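PDB 2HHC: nodulation fucosyltransferase NodZ from Bradyrhizobium sp., which is a bacterial nodulation enzyme of the NodZ family, a glycosyltransferase of the GT-B clan with two domains built round largely parallel beta-sheets. Local coordinates for residues Thr32-Val37 with Arg118-Ala123; Asp109-Leu114 with Asn124-Asp129; Ala204-Lys209 with Gly234-Val239. One frame throughout, in Å; residues are numbered along the deposited sequence. Where two conformers were deposited one is given.

Interactions 1 and 2 belong to the same sheet, with strands 6-10, 35-39 and 125-128, and they touch: Ser121 packs on Leu114 and Ile126, and Arg34 on Ile126. Interaction 2 is the buried one, an apolar seam between helix 109-114 and strand 125-128. Interaction 1 lies at the entry to that strand, partly buried, where an arginine joins a loop through a salt bridge and hydrogen bonds to a backbone carbonyl. Interaction 3 is on the opposite side of the chain's centre, its centre about 48 Å from that of interaction 1. There the second sheet's helices and loops meet through a phenylalanine, packed on isoleucine inside and bordered by charged side chains and water outside.

Interaction 1. Residues Thr32-Val37 with Arg118-Ala123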
loop_
_atom_site.group_PDB
_atom_site.type_symbol
_atom_site.label_atom_id
_atom_site.label_comp_id
_atom_site.label_asym_id
_atom_site.label_seq_id
_atom_site.Cartn_x
_atom_site.Cartn_y
_atom_site.Cartn_z
ATOM N N THR A 32 -4.775 7.713 -21.343
ATOM C CA THR A 32 -5.999 8.012 -22.072
ATOM C C THR A 32 -6.565 9.432 -21.922
ATOM O O THR A 32 -7.662 9.708 -22.423
ATOM C CB THR A 32 -7.119 6.999 -21.805
ATOM O OG1 THR A 32 -7.478 7.040 -20.427
ATOM C CG2 THR A 32 -6.710 5.565 -22.183
ATOM N N GLY A 33 -5.850 10.314 -21.227
ATOM C CA GLY A 33 -6.259 11.706 -21.103
ATOM C C GLY A 33 -7.473 11.874 -20.230
ATOM O O GLY A 33 -8.367 12.662 -20.551
ATOM N N ARG A 34 -7.485 11.169 -19.111
ATOM C CA ARG A 34 -8.596 11.254 -18.158
ATOM C C ARG A 34 -8.150 11.894 -16.858
ATOM O O ARG A 34 -6.976 11.811 -16.459
ATOM C CB ARG A 34 -9.164 9.857 -17.886
ATOM C CG ARG A 34 -9.776 9.166 -19.098
ATOM C CD ARG A 34 -10.051 7.699 -18.787
ATOM N NE ARG A 34 -10.551 6.993 -19.965
ATOM C CZ ARG A 34 -11.836 6.799 -20.260
ATOM N NH1 ARG A 34 -12.809 7.293 -19.501
ATOM N NH2 ARG A 34 -12.157 6.114 -21.342
ATOM N N THR A 35 -9.135 12.402 -16.122
ATOM C CA THR A 35 -8.921 12.919 -14.792
ATOM C C THR A 35 -8.979 11.749 -13.822
ATOM O O THR A 35 -9.861 10.913 -13.894
ATOM C CB THR A 35 -9.976 13.977 -14.471
ATOM O OG1 THR A 35 -9.724 15.102 -15.293
ATOM C CG2 THR A 35 -9.986 14.424 -12.980
ATOM N N LEU A 36 -8.053 11.715 -12.852
ATOM C CA LEU A 36 -8.014 10.699 -11.799
ATOM C C LEU A 36 -8.706 11.143 -10.535
ATOM O O LEU A 36 -8.478 12.237 -10.033
ATOM C CB LEU A 36 -6.576 10.357 -11.451
ATOM C CG LEU A 36 -6.331 9.325 -10.379
ATOM C CD1 LEU A 36 -6.778 7.913 -10.843
ATOM C CD2 LEU A 36 -4.852 9.291 -10.068
ATOM N N VAL A 37 -9.643 10.329 -10.090
ATOM C CA VAL A 37 -10.382 10.584 -8.874
ATOM C C VAL A 37 -9.938 9.532 -7.841
ATOM O O VAL A 37 -9.973 8.309 -8.085
ATOM C CB VAL A 37 -11.888 10.385 -9.120
ATOM C CG1 VAL A 37 -12.665 10.636 -7.854
ATOM C CG2 VAL A 37 -12.398 11.261 -10.253
ATOM N N ARG A 118 -5.277 -1.935 -27.151
ATOM C CA ARG A 118 -4.754 -0.808 -27.924
ATOM C C ARG A 118 -5.623 0.438 -27.790
ATOM O O ARG A 118 -5.113 1.555 -27.676
ATOM C CB ARG A 118 -4.691 -1.195 -29.392
ATOM N N GLU A 119 -6.929 0.230 -27.828
ATOM C CA GLU A 119 -7.895 1.311 -27.933
ATOM C C GLU A 119 -8.432 1.687 -26.553
ATOM O O GLU A 119 -8.694 0.828 -25.712
ATOM C CB GLU A 119 -9.053 0.905 -28.847
ATOM N N ASP A 120 -8.563 2.989 -26.322
ATOM C CA ASP A 120 -9.243 3.524 -25.149
ATOM C C ASP A 120 -10.685 3.047 -25.098
ATOM O O ASP A 120 -11.342 2.887 -26.128
ATOM C CB ASP A 120 -9.193 5.052 -25.267
ATOM C CG ASP A 120 -9.761 5.793 -24.061
ATOM O OD1 ASP A 120 -9.847 5.301 -22.936
ATOM O OD2 ASP A 120 -10.050 6.980 -24.308
ATOM N N SER A 121 -11.183 2.816 -23.889
ATOM C CA SER A 121 -12.587 2.545 -23.719
ATOM C C SER A 121 -13.429 3.738 -24.190
ATOM O O SER A 121 -13.073 4.884 -23.961
ATOM C CB SER A 121 -12.926 2.242 -22.248
ATOM O OG SER A 121 -14.302 2.044 -22.089
ATOM N N GLU A 122 -14.584 3.463 -24.782
ATOM C CA GLU A 122 -15.562 4.522 -25.047
ATOM C C GLU A 122 -16.275 5.036 -23.785
ATOM O O GLU A 122 -16.892 6.081 -23.831
ATOM C CB GLU A 122 -16.582 4.080 -26.111
ATOM C CG GLU A 122 -15.960 3.910 -27.487
ATOM C CD GLU A 122 -15.182 5.143 -27.908
ATOM O OE1 GLU A 122 -15.826 6.189 -28.113
ATOM O OE2 GLU A 122 -13.933 5.076 -27.995
ATOM N N ALA A 123 -16.241 4.305 -22.668
ATOM C CA ALA A 123 -16.835 4.781 -21.442
ATOM C C ALA A 123 -16.251 6.099 -20.994
ATOM O O ALA A 123 -15.043 6.327 -21.111
ATOM C CB ALA A 123 -16.678 3.739 -20.337
HETATM O O HOH W 1 -7.958 8.412 -25.248
#
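The guanidinium of Arg34 meets the loop 118-123 with its edge: Asp120 OD1, Ala123 O and Ser121 O lie near its plane, as does Thr32 OG1, weakly bonded by NE. Ser121 O, though 3.0 Å from Arg34 NH2, is too poorly angled for a hydrogen bond. The Asp120 carboxylate stands almost upright to that plane, 83° away from it, so the pair is not flat and two-toothed. Instead Arg34 NH2 gives one straight bond to Asp120 OD1 (2.9 Å, 169°), reaching it on the syn side but out of the carboxylate plane. The other grip is end-on: Arg34 NH1 and NH2 close like pincers on Ala123 O, each at 2.9 Å. Arginine suits this place because one planar group can serve a carboxylate and a carbonyl together. Its extended chain carries the charge out to the loop. Beside the salt bridge, Thr32 CG2 lies 3.2 Å from Asp120 OD1, while Thr32 OG1 bonds to Tyr28 O. Asp120 OD2 turns to Arg5 and to a water that also reaches Thr32 O. An ST turn shapes the loop, Ser121 OG accepting from Ala123 N (3.0 Å). Gly33, with positive phi, ends helix 15-32 in a Schellman motif and turns the chain into strand 35-39, which runs between strands 6-10 and 67-70. The contact thus ties this turn to the loop between helix 101-116 and strand 125-128.

Interaction 2. Residues Asp109-Leu114 with Asn124-Asp129; sequences DELTEL and NTIVCD
Leu111 lies on the face of helix 101-116 that looks onto strand 125-128, and its side chain fills the step between Ile126 and Cys128. Its CB leaves the helix toward the strand, and with CG anti to the carbonyl carbon (chi1 -72°) the fork of the side chain opens over the strand. From CG the two methyls part company. CD1 settles against the backbone, 4.0 Å from Cys128 CA and not far from the carbonyl oxygen of Val127. CD2 goes to side chains: it lies 3.7 Å from Ile126 CG2 and 4.2 Å from Cys128 SG, so the branch of the leucine straddles two residues that share a face of the strand. The side chains of Leu111 and Ile126 run antiparallel, flank to flank, and touch through CD2 and CG2. A helical turn further on, Leu114 CD2 comes to 4.3 Å from Ile126 CD1, a looser touch that extends the seam. Ile126 therefore offers a different methyl to each leucine, a use that its branching at CB makes possible, while Cys128 adds a small apolar sulfur at the same Leu111 methyl.

The segment axes approach to 10.1 Å at 130°, the helix running back over the sheet in the beta-alpha-beta crossover from strand 84-85 to strand 125-128. Phe85 touches both leucines and Ile126, and Tyr28 touches Leu114 and Ile126. Val127 points to the other side of the sheet, and Asp129, just past the strand, pairs with Arg10 and Arg12. No hydrogen bond spans helix and strand here. Leu114 N bonds to Glu110 O within the helix, and the backbone of Ile126 bonds to Phe6 and Ile8, so the contact rests on shape and the burial of apolar surface, and lacks the directional hold of a polar bond.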
loop_
_atom_site.group_PDB
_atom_site.type_symbol
_atom_site.label_atom_id
_atom_site.label_comp_id
_atom_site.label_asym_id
_atom_site.label_seq_id
_atom_site.Cartn_x
_atom_site.Cartn_y
_atom_site.Cartn_z
ATOM N N ASP A 109 -10.265 -8.534 -13.758
ATOM C CA ASP A 109 -9.856 -9.138 -15.019
ATOM C C ASP A 109 -10.261 -8.285 -16.214
ATOM O O ASP A 109 -9.497 -8.158 -17.171
ATOM C CB ASP A 109 -10.451 -10.502 -15.157
ATOM C CG ASP A 109 -9.896 -11.491 -14.147
ATOM O OD1 ASP A 109 -8.869 -11.189 -13.504
ATOM O OD2 ASP A 109 -10.500 -12.576 -14.029
ATOM N N GLU A 110 -11.454 -7.707 -16.152
ATOM C CA GLU A 110 -11.946 -6.831 -17.211
ATOM C C GLU A 110 -11.068 -5.594 -17.322
ATOM O O GLU A 110 -10.729 -5.160 -18.427
ATOM C CB GLU A 110 -13.404 -6.453 -16.924
ATOM C CG GLU A 110 -14.317 -7.616 -17.139
ATOM C CD GLU A 110 -15.701 -7.492 -16.592
ATOM O OE1 GLU A 110 -16.094 -6.430 -16.173
ATOM O OE2 GLU A 110 -16.445 -8.502 -16.660
ATOM N N LEU A 111 -10.677 -5.035 -16.196
ATOM C CA LEU A 111 -9.810 -3.848 -16.201
ATOM C C LEU A 111 -8.408 -4.189 -16.730
ATOM O O LEU A 111 -7.807 -3.422 -17.463
ATOM C CB LEU A 111 -9.716 -3.276 -14.796
ATOM C CG LEU A 111 -10.984 -2.566 -14.284
ATOM C CD1 LEU A 111 -10.887 -2.416 -12.787
ATOM C CD2 LEU A 111 -11.154 -1.188 -14.971
ATOM N N THR A 112 -7.921 -5.371 -16.364
ATOM C CA THR A 112 -6.603 -5.828 -16.787
ATOM C C THR A 112 -6.563 -5.912 -18.309
ATOM O O THR A 112 -5.644 -5.371 -18.943
ATOM C CB THR A 112 -6.278 -7.179 -16.128
ATOM O OG1 THR A 112 -6.214 -6.982 -14.717
ATOM C CG2 THR A 112 -4.927 -7.688 -16.572
ATOM N N GLU A 113 -7.588 -6.522 -18.886
ATOM C CA GLU A 113 -7.718 -6.625 -20.354
ATOM C C GLU A 113 -7.810 -5.215 -20.945
ATOM O O GLU A 113 -7.152 -4.895 -21.932
ATOM C CB GLU A 113 -8.922 -7.488 -20.699
ATOM C CG GLU A 113 -9.262 -7.562 -22.186
ATOM C CD GLU A 113 -10.479 -8.439 -22.477
ATOM O OE1 GLU A 113 -11.502 -8.328 -21.741
ATOM O OE2 GLU A 113 -10.454 -9.193 -23.481
ATOM N N LEU A 114 -8.592 -4.334 -20.351
ATOM C CA LEU A 114 -8.718 -2.990 -20.891
ATOM C C LEU A 114 -7.381 -2.277 -20.896
ATOM O O LEU A 114 -7.027 -1.617 -21.873
ATOM C CB LEU A 114 -9.743 -2.176 -20.104
ATOM C CG LEU A 114 -9.873 -0.755 -20.619
ATOM C CD1 LEU A 114 -10.419 -0.767 -22.059
ATOM C CD2 LEU A 114 -10.759 0.031 -19.657
ATOM N N ASN A 124 -17.104 6.985 -20.500
ATOM C CA ASN A 124 -16.653 8.278 -20.037
ATOM C C ASN A 124 -16.025 8.233 -18.646
ATOM O O ASN A 124 -15.215 9.102 -18.310
ATOM C CB ASN A 124 -17.773 9.321 -20.099
ATOM C CG ASN A 124 -18.122 9.669 -21.506
ATOM O OD1 ASN A 124 -17.232 9.812 -22.334
ATOM N ND2 ASN A 124 -19.400 9.797 -21.801
ATOM N N THR A 125 -16.417 7.250 -17.838
ATOM C CA THR A 125 -15.845 7.026 -16.495
ATOM C C THR A 125 -15.480 5.567 -16.336
ATOM O O THR A 125 -16.342 4.688 -16.504
ATOM C CB THR A 125 -16.839 7.476 -15.405
ATOM O OG1 THR A 125 -17.064 8.885 -15.502
ATOM C CG2 THR A 125 -16.308 7.193 -13.980
ATOM N N ILE A 126 -14.207 5.303 -16.018
ATOM C CA ILE A 126 -13.725 3.958 -15.655
ATOM C C ILE A 126 -13.805 3.871 -14.146
ATOM O O ILE A 126 -13.167 4.680 -13.458
ATOM C CB ILE A 126 -12.279 3.746 -16.104
ATOM C CG1 ILE A 126 -12.078 4.132 -17.589
ATOM C CG2 ILE A 126 -11.824 2.324 -15.825
ATOM C CD1 ILE A 126 -12.946 3.525 -18.563
ATOM N N VAL A 127 -14.506 2.880 -13.613
ATOM C CA VAL A 127 -14.592 2.747 -12.155
ATOM C C VAL A 127 -13.723 1.574 -11.761
ATOM O O VAL A 127 -14.002 0.418 -12.132
ATOM C CB VAL A 127 -16.043 2.507 -11.649
ATOM C CG1 VAL A 127 -16.033 2.464 -10.083
ATOM C CG2 VAL A 127 -16.960 3.547 -12.204
ATOM N N CYS A 128 -12.640 1.841 -11.033
ATOM C CA CYS A 128 -11.739 0.834 -10.551
ATOM C C CYS A 128 -12.054 0.490 -9.099
ATOM O O CYS A 128 -11.784 1.292 -8.232
ATOM C CB CYS A 128 -10.269 1.299 -10.644
ATOM S SG CYS A 128 -9.706 1.689 -12.316
ATOM N N ASP A 129 -12.674 -0.661 -8.874
ATOM C CA ASP A 129 -13.138 -1.042 -7.540
ATOM C C ASP A 129 -12.845 -2.542 -7.283
ATOM O O ASP A 129 -13.685 -3.349 -6.909
ATOM C CB ASP A 129 -14.635 -0.684 -7.374
ATOM C CG ASP A 129 -15.085 -0.599 -5.964
ATOM O OD1 ASP A 129 -14.339 -0.862 -4.962
ATOM O OD2 ASP A 129 -16.282 -0.210 -5.810
#

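Interaction 3. Residues Ala204-Lys209 with Gly234-Val239; sequences AIRKAK and GLFPDV
The Phe236 ring lies against Ile205 in the second Rossmann-like domain of this GT-B protein, where the end of helix 192-209 meets the turn after helix 226-235. The tight part is a CH-pi contact. Ile205 CG2 sits over the centre of the Phe236 ring, 3.6 Å from the centroid and 12° from the ring normal, while on the same face Ile205 CD1 comes 4.0 Å from Phe236 CE2. CG2, anti to the backbone N, is thereby set above the ring. A flat aromatic suits the place because it spreads across a branched aliphatic side chain whose inner side packs on Ile281 and Val174.

Toward solvent the packing is looser and more polar. Arg206 CG comes to the ring edge at CE1 (3.8 Å), and its extended chain crosses the phenylalanine at about a right angle. Lys209 CD passes near Phe236 CD1, and in the conformer given, one of two, the chi3 bend (76°) turns NZ toward Pro237 CD (3.5 Å), a less certain contact. These long chains give aliphatic length to the ring and carry their charged ends past it. A water bridges the segments here, accepting from Arg206 NH2 at 2.9 Å and donating to Leu235 O at 2.8 Å.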
loop_
_atom_site.group_PDB
_atom_site.type_symbol
_atom_site.label_atom_id
_atom_site.label_comp_id
_atom_site.label_asym_id
_atom_site.label_seq_id
_atom_site.Cartn_x
_atom_site.Cartn_y
_atom_site.Cartn_z
ATOM N N ALA A 204 15.021 -15.997 9.429
ATOM C CA ALA A 204 15.187 -14.855 8.524
ATOM C C ALA A 204 16.014 -13.769 9.191
ATOM O O ALA A 204 16.885 -13.176 8.547
ATOM C CB ALA A 204 13.845 -14.305 8.083
ATOM N N ILE A 205 15.737 -13.473 10.470
ATOM C CA ILE A 205 16.506 -12.451 11.172
ATOM C C ILE A 205 17.973 -12.843 11.310
ATOM O O ILE A 205 18.854 -12.032 11.080
ATOM C CB ILE A 205 15.843 -12.081 12.525
ATOM C CG1 ILE A 205 14.471 -11.411 12.313
ATOM C CG2 ILE A 205 16.729 -11.136 13.340
ATOM C CD1 ILE A 205 13.679 -11.297 13.582
ATOM N N ARG A 206 18.242 -14.101 11.658
ATOM C CA ARG A 206 19.620 -14.589 11.749
ATOM C C ARG A 206 20.344 -14.407 10.394
ATOM O O ARG A 206 21.512 -13.968 10.364
ATOM C CB ARG A 206 19.649 -16.041 12.250
ATOM C CG ARG A 206 19.151 -16.137 13.684
ATOM C CD ARG A 206 19.077 -17.528 14.279
ATOM N NE ARG A 206 18.515 -17.418 15.641
ATOM C CZ ARG A 206 17.467 -18.065 16.133
ATOM N NH1 ARG A 206 16.871 -19.051 15.453
ATOM N NH2 ARG A 206 17.060 -17.770 17.364
ATOM N N LYS A 207 19.658 -14.736 9.295
ATOM C CA LYS A 207 20.225 -14.603 7.947
ATOM C C LYS A 207 20.559 -13.166 7.653
ATOM O O LYS A 207 21.666 -12.852 7.182
ATOM C CB LYS A 207 19.294 -15.222 6.881
ATOM C CG LYS A 207 19.710 -14.962 5.393
ATOM C CD LYS A 207 18.748 -15.715 4.469
ATOM C CE LYS A 207 19.015 -15.481 2.975
ATOM N NZ LYS A 207 20.242 -16.145 2.498
ATOM N N ALA A 208 19.629 -12.276 7.955
ATOM C CA ALA A 208 19.833 -10.858 7.732
ATOM C C ALA A 208 20.986 -10.318 8.569
ATOM O O ALA A 208 21.773 -9.484 8.091
ATOM C CB ALA A 208 18.552 -10.084 8.073
ATOM N N LYS A 209 21.085 -10.772 9.814
ATOM C CA LYS A 209 22.114 -10.260 10.731
ATOM C C LYS A 209 23.518 -10.727 10.389
ATOM O O LYS A 209 24.492 -10.088 10.817
ATOM C CB LYS A 209 21.791 -10.646 12.175
ATOM C CG LYS A 209 20.773 -9.738 12.835
ATOM C CD LYS A 209 20.524 -10.076 14.303
ATOM C CE LYS A 209 21.717 -9.548 15.124
ATOM N NZ LYS A 209 21.720 -10.139 16.446
ATOM N N GLY A 234 12.762 -10.597 22.804
ATOM C CA GLY A 234 13.487 -11.373 23.793
ATOM C C GLY A 234 14.505 -12.342 23.211
ATOM O O GLY A 234 15.276 -12.899 23.943
ATOM N N LEU A 235 14.478 -12.460 21.860
ATOM C CA LEU A 235 15.350 -13.405 21.135
ATOM C C LEU A 235 16.534 -12.750 20.421
ATOM O O LEU A 235 17.501 -13.477 20.054
ATOM C CB LEU A 235 14.528 -14.225 20.112
ATOM C CG LEU A 235 13.682 -15.309 20.811
ATOM C CD1 LEU A 235 12.572 -15.803 19.932
ATOM C CD2 LEU A 235 14.513 -16.455 21.238
ATOM N N PHE A 236 16.514 -11.422 20.265
ATOM C CA PHE A 236 17.566 -10.683 19.536
ATOM C C PHE A 236 17.834 -9.422 20.262
ATOM O O PHE A 236 16.924 -8.874 20.894
ATOM C CB PHE A 236 17.141 -10.386 18.100
ATOM C CG PHE A 236 16.922 -11.616 17.285
ATOM C CD1 PHE A 236 17.981 -12.262 16.653
ATOM C CD2 PHE A 236 15.660 -12.188 17.203
ATOM C CE1 PHE A 236 17.758 -13.395 15.932
ATOM C CE2 PHE A 236 15.429 -13.370 16.484
ATOM C CZ PHE A 236 16.485 -13.974 15.841
ATOM N N PRO A 237 19.075 -8.927 20.179
ATOM C CA PRO A 237 19.339 -7.628 20.731
ATOM C C PRO A 237 18.897 -6.505 19.805
ATOM O O PRO A 237 18.760 -6.664 18.573
ATOM C CB PRO A 237 20.867 -7.629 20.876
ATOM C CG PRO A 237 21.311 -8.446 19.706
ATOM C CD PRO A 237 20.248 -9.508 19.512
ATOM N N ASP A 238 18.656 -5.366 20.422
ATOM C CA ASP A 238 18.447 -4.118 19.678
ATOM C C ASP A 238 17.212 -4.150 18.789
ATOM O O ASP A 238 17.196 -3.564 17.734
ATOM C CB ASP A 238 19.726 -3.703 18.895
ATOM C CG ASP A 238 20.939 -3.577 19.791
ATOM O OD1 ASP A 238 20.847 -2.795 20.771
ATOM O OD2 ASP A 238 21.931 -4.311 19.579
ATOM N N VAL A 239 16.151 -4.817 19.268
ATOM C CA VAL A 239 14.865 -4.788 18.592
ATOM C C VAL A 239 14.026 -3.627 19.116
ATOM O O VAL A 239 13.939 -3.392 20.350
ATOM C CB VAL A 239 14.104 -6.124 18.798
ATOM C CG1 VAL A 239 12.733 -6.061 18.132
ATOM C CG2 VAL A 239 14.891 -7.289 18.221
HETATM O O HOH W 2 17.849 -16.239 19.757
#